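Local coordinates for protein nuclear RNA export factor 2, Panoramix fusion (Drosophila melanogaster, PDB 6OPF) that acts with Panoramix, Piwi and Nxt1 in cotranscriptional transposon silencing, its UBA-like TAP-C domain, the Nxf2 part of this fusion, binding a Panoramix helix, at residues Leu15-Phe18 / Gln19-Gly23; Glu55-Asp58 / Leu59-Ala62. All coordinates share one frame; numbering follows the deposited sequence.

Interaction 1: residues Leu15-Phe18 / Gln19-Gly23; sequences LLLF and QEVTG
Phe18 and Thr22, one turn apart in helix 8-22, form the compact side of this contact. Thr22 CG2 sits over one face of the Phe18 ring, 4.1 Å from the centroid and 16° off the normal, a CH-pi contact shifted toward the ring's rim. Two donors of Thr22 converge on Phe18 O: its N at 3.0 Å, and its OG1 at 3.1 Å, from above the carbonyl plane. With chi1 at 68°, OG1 is folded back toward the preceding turn and can reach that oxygen. Both residues are buried; Phe18 also packs on Ala43 and Leu44 of helix 40-52 and on Ile32 and Val33 of helix 26-35.

The solvent side is looser. Exposed Leu17 meets buried Val21 only loosely, CD1 to CG2 at 4.2 Å, and Leu16 and Glu20, both exposed, are joined through the backbone bond from Glu20 N to Leu16 O (2.9 Å).

At the helix end, Gln19 turns its amide to Leu24 O and Ser26 OG through NE2, and Gly23 N still bonds to Gln19 O at 2.7 Å. This is the C-terminal turn of helix 8-22, closed by Gly23 with positive phi (64°), in the UBA-like TAP-C domain of Nxf2.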
loop_
_atom_site.group_PDB
_atom_site.type_symbol
_atom_site.label_atom_id
_atom_site.label_comp_id
_atom_site.label_asym_id
_atom_site.label_seq_id
_atom_site.Cartn_x
_atom_site.Cartn_y
_atom_site.Cartn_z
ATOM N N LEU D 15 15.243 -0.265 12.208
ATOM C CA LEU D 15 15.544 -0.661 10.833
ATOM C C LEU D 15 16.741 0.112 10.297
ATOM O O LEU D 15 17.597 -0.454 9.611
ATOM C CB LEU D 15 14.317 -0.428 9.951
ATOM C CG LEU D 15 13.098 -1.313 10.231
ATOM C CD1 LEU D 15 11.910 -0.848 9.404
ATOM C CD2 LEU D 15 13.430 -2.747 9.883
ATOM N N LEU D 16 16.830 1.408 10.626
ATOM C CA LEU D 16 17.977 2.216 10.218
ATOM C C LEU D 16 19.264 1.682 10.827
ATOM O O LEU D 16 20.304 1.636 10.160
ATOM C CB LEU D 16 17.780 3.680 10.621
ATOM C CG LEU D 16 16.806 4.514 9.790
ATOM C CD1 LEU D 16 16.833 5.973 10.256
ATOM C CD2 LEU D 16 17.115 4.394 8.296
ATOM N N LEU D 17 19.210 1.276 12.091
ATOM C CA LEU D 17 20.392 0.734 12.745
ATOM C C LEU D 17 20.782 -0.604 12.134
ATOM O O LEU D 17 21.952 -0.833 11.809
ATOM C CB LEU D 17 20.134 0.580 14.240
ATOM C CG LEU D 17 21.209 -0.146 15.044
ATOM C CD1 LEU D 17 22.506 0.619 14.894
ATOM C CD2 LEU D 17 20.802 -0.221 16.504
ATOM N N PHE D 18 19.812 -1.514 12.000
ATOM C CA PHE D 18 20.096 -2.779 11.324
ATOM C C PHE D 18 20.727 -2.536 9.966
ATOM O O PHE D 18 21.706 -3.204 9.598
ATOM C CB PHE D 18 18.827 -3.611 11.200
ATOM C CG PHE D 18 19.080 -5.070 10.862
ATOM C CD1 PHE D 18 19.436 -5.982 11.847
ATOM C CD2 PHE D 18 18.964 -5.522 9.556
ATOM C CE1 PHE D 18 19.666 -7.331 11.530
ATOM C CE2 PHE D 18 19.175 -6.876 9.223
ATOM C CZ PHE D 18 19.533 -7.772 10.214
ATOM N N GLN D 19 20.210 -1.558 9.218
ATOM C CA GLN D 19 20.758 -1.280 7.895
ATOM C C GLN D 19 22.161 -0.704 7.972
ATOM O O GLN D 19 22.989 -0.989 7.103
ATOM C CB GLN D 19 19.859 -0.334 7.115
ATOM C CG GLN D 19 20.382 0.014 5.719
ATOM C CD GLN D 19 19.316 0.684 4.861
ATOM O OE1 GLN D 19 18.964 1.850 5.108
ATOM N NE2 GLN D 19 18.780 -0.051 3.860
ATOM N N GLU D 20 22.449 0.138 8.978
ATOM C CA GLU D 20 23.814 0.632 9.089
ATOM C C GLU D 20 24.778 -0.499 9.424
ATOM O O GLU D 20 25.901 -0.528 8.909
ATOM C CB GLU D 20 23.912 1.748 10.129
ATOM C CG GLU D 20 23.261 3.030 9.641
ATOM C CD GLU D 20 23.777 4.270 10.344
ATOM O OE1 GLU D 20 24.926 4.263 10.857
ATOM O OE2 GLU D 20 23.016 5.255 10.365
ATOM N N VAL D 21 24.363 -1.431 10.284
ATOM C CA VAL D 21 25.250 -2.527 10.679
ATOM C C VAL D 21 25.530 -3.461 9.499
ATOM O O VAL D 21 26.681 -3.835 9.233
ATOM C CB VAL D 21 24.652 -3.291 11.872
ATOM C CG1 VAL D 21 25.362 -4.616 12.045
ATOM C CG2 VAL D 21 24.743 -2.420 13.160
ATOM N N THR D 22 24.484 -3.880 8.797
ATOM C CA THR D 22 24.647 -4.890 7.760
ATOM C C THR D 22 24.849 -4.300 6.369
ATOM O O THR D 22 25.232 -5.033 5.451
ATOM C CB THR D 22 23.426 -5.833 7.733
ATOM O OG1 THR D 22 22.269 -5.118 7.273
ATOM C CG2 THR D 22 23.147 -6.427 9.108
ATOM N N GLY D 23 24.588 -3.014 6.180
ATOM C CA GLY D 23 24.658 -2.451 4.844
ATOM C C GLY D 23 23.659 -2.994 3.834
ATOM O O GLY D 23 23.831 -2.765 2.639
#

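Interaction 2: residues Glu55-Asp58 / Leu59-Ala62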
loop_
_atom_site.group_PDB
_atom_site.type_symbol
_atom_site.label_atom_id
_atom_site.label_comp_id
_atom_site.label_asym_id
_atom_site.label_seq_id
_atom_site.Cartn_x
_atom_site.Cartn_y
_atom_site.Cartn_z
ATOM N N GLU D 55 21.800 -16.965 0.577
ATOM C CA GLU D 55 20.515 -16.377 0.212
ATOM C C GLU D 55 20.632 -14.918 -0.205
ATOM O O GLU D 55 19.741 -14.408 -0.895
ATOM C CB GLU D 55 19.521 -16.485 1.370
ATOM C CG GLU D 55 18.826 -17.825 1.513
ATOM C CD GLU D 55 17.645 -17.781 2.479
ATOM O OE1 GLU D 55 17.642 -18.589 3.433
ATOM O OE2 GLU D 55 16.720 -16.949 2.281
ATOM N N ILE D 56 21.695 -14.231 0.197
ATOM C CA ILE D 56 21.774 -12.785 0.029
ATOM C C ILE D 56 22.858 -12.483 -0.998
ATOM O O ILE D 56 24.041 -12.763 -0.753
ATOM C CB ILE D 56 22.042 -12.059 1.354
ATOM C CG1 ILE D 56 21.016 -12.476 2.406
ATOM C CG2 ILE D 56 22.010 -10.543 1.120
ATOM C CD1 ILE D 56 21.256 -11.877 3.792
ATOM N N PRO D 57 22.503 -11.945 -2.165
ATOM C CA PRO D 57 23.515 -11.664 -3.186
ATOM C C PRO D 57 24.431 -10.517 -2.779
ATOM O O PRO D 57 24.060 -9.647 -1.983
ATOM C CB PRO D 57 22.678 -11.309 -4.423
ATOM C CG PRO D 57 21.328 -10.892 -3.870
ATOM C CD PRO D 57 21.128 -11.750 -2.667
ATOM N N ASP D 58 25.650 -10.530 -3.337
ATOM C CA ASP D 58 26.616 -9.474 -3.035
ATOM C C ASP D 58 26.036 -8.085 -3.310
ATOM O O ASP D 58 26.250 -7.155 -2.527
ATOM C CB ASP D 58 27.896 -9.684 -3.837
ATOM C CG ASP D 58 28.721 -10.883 -3.352
ATOM O OD1 ASP D 58 28.327 -11.556 -2.380
ATOM O OD2 ASP D 58 29.795 -11.116 -3.945
ATOM N N LEU D 59 25.267 -7.920 -4.378
ATOM C CA LEU D 59 24.675 -6.591 -4.690
ATOM C C LEU D 59 23.762 -6.089 -3.575
ATOM O O LEU D 59 23.531 -4.918 -3.540
ATOM C CB LEU D 59 23.822 -6.572 -5.964
ATOM C CG LEU D 59 23.910 -7.699 -6.968
ATOM C CD1 LEU D 59 22.526 -8.297 -7.234
ATOM C CD2 LEU D 59 24.519 -7.189 -8.270
ATOM N N ALA D 60 23.198 -6.972 -2.773
ATOM C CA ALA D 60 22.289 -6.486 -1.738
ATOM C C ALA D 60 23.004 -5.715 -0.636
ATOM O O ALA D 60 22.333 -5.077 0.188
ATOM C CB ALA D 60 21.511 -7.640 -1.122
ATOM N N PHE D 61 24.331 -5.754 -0.595
ATOM C CA PHE D 61 25.098 -5.070 0.434
ATOM C C PHE D 61 25.562 -3.681 -0.004
ATOM O O PHE D 61 26.482 -3.118 0.595
ATOM C CB PHE D 61 26.290 -5.933 0.851
ATOM C CG PHE D 61 25.895 -7.217 1.521
ATOM C CD1 PHE D 61 25.730 -7.262 2.901
ATOM C CD2 PHE D 61 25.680 -8.379 0.777
ATOM C CE1 PHE D 61 25.368 -8.435 3.533
ATOM C CE2 PHE D 61 25.316 -9.558 1.401
ATOM C CZ PHE D 61 25.158 -9.602 2.772
ATOM N N ALA D 62 24.918 -3.112 -1.018
ATOM C CA ALA D 62 25.325 -1.832 -1.579
ATOM C C ALA D 62 25.210 -0.687 -0.577
ATOM O O ALA D 62 25.886 0.333 -0.744
ATOM C CB ALA D 62 24.487 -1.529 -2.824
#
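A short 3-10 turn, following helix 40-52 near the C-terminal end of the Nxf2 part, brings Ile56 and Pro57 against Ala60 and Phe61. Two i to i+3 backbone bonds define it: Ala60 N donates to Pro57 O at 2.9 Å, and Phe61 N to Asp58 O at 3.1 Å.

The apolar contact centres on Ile56 CG2, which lies 3.5 Å from Phe61 CE2 and 3.7 Å from Ala60 CB. Ile56 chi1 of -53° places this methyl anti to the backbone N and so sends it toward Ala60 and Phe61. The Ile56 and Phe61 side chains cross at about a right angle. The methyl meets the ring obliquely; Asp58 O lies in the plane at the ring's edge, 3.6 Å from CD2 of Phe61.

Within the TAP-C domain, this turn closes over Trp28 of helix 26-35, which touches Ile56, Pro57 and Ala60, and over Phe47 of helix 40-52, which touches Ile56. Phe61 also reaches Arg79 and Ala82 of the Panoramix helix 75-93, and Asp58 OD1 forms a salt bridge with Arg79 NE; these contacts join the two parts of the engineered fusion. On the more exposed flank, Pro57 CB and Leu59 CD1 meet at 4.1 Å, and on the same proline CG lies 4.3 Å from Ala60 CB.

How the interactions relate
Interaction 1 comes first along the chain, at the end of helix 8-22, and interaction 2 follows helix 40-52; their centres are about 14 Å apart. Despite that separation they touch, with Phe61 CD1 packed 3.4 Å from Thr22 O. Both lie in the TAP-C domain and share neighbours: Phe47 of helix 40-52, which also packs on Thr22 of interaction 1, and Leu24, which is reached by Gln19, Ile56 and Phe61. In interaction 1, Arg85 of helix 75-93 bonds to the backbone oxygens of Glu20 and Val21. Both sites thus touch the Panoramix helix in this engineered fusion, consistent with one continuous surface.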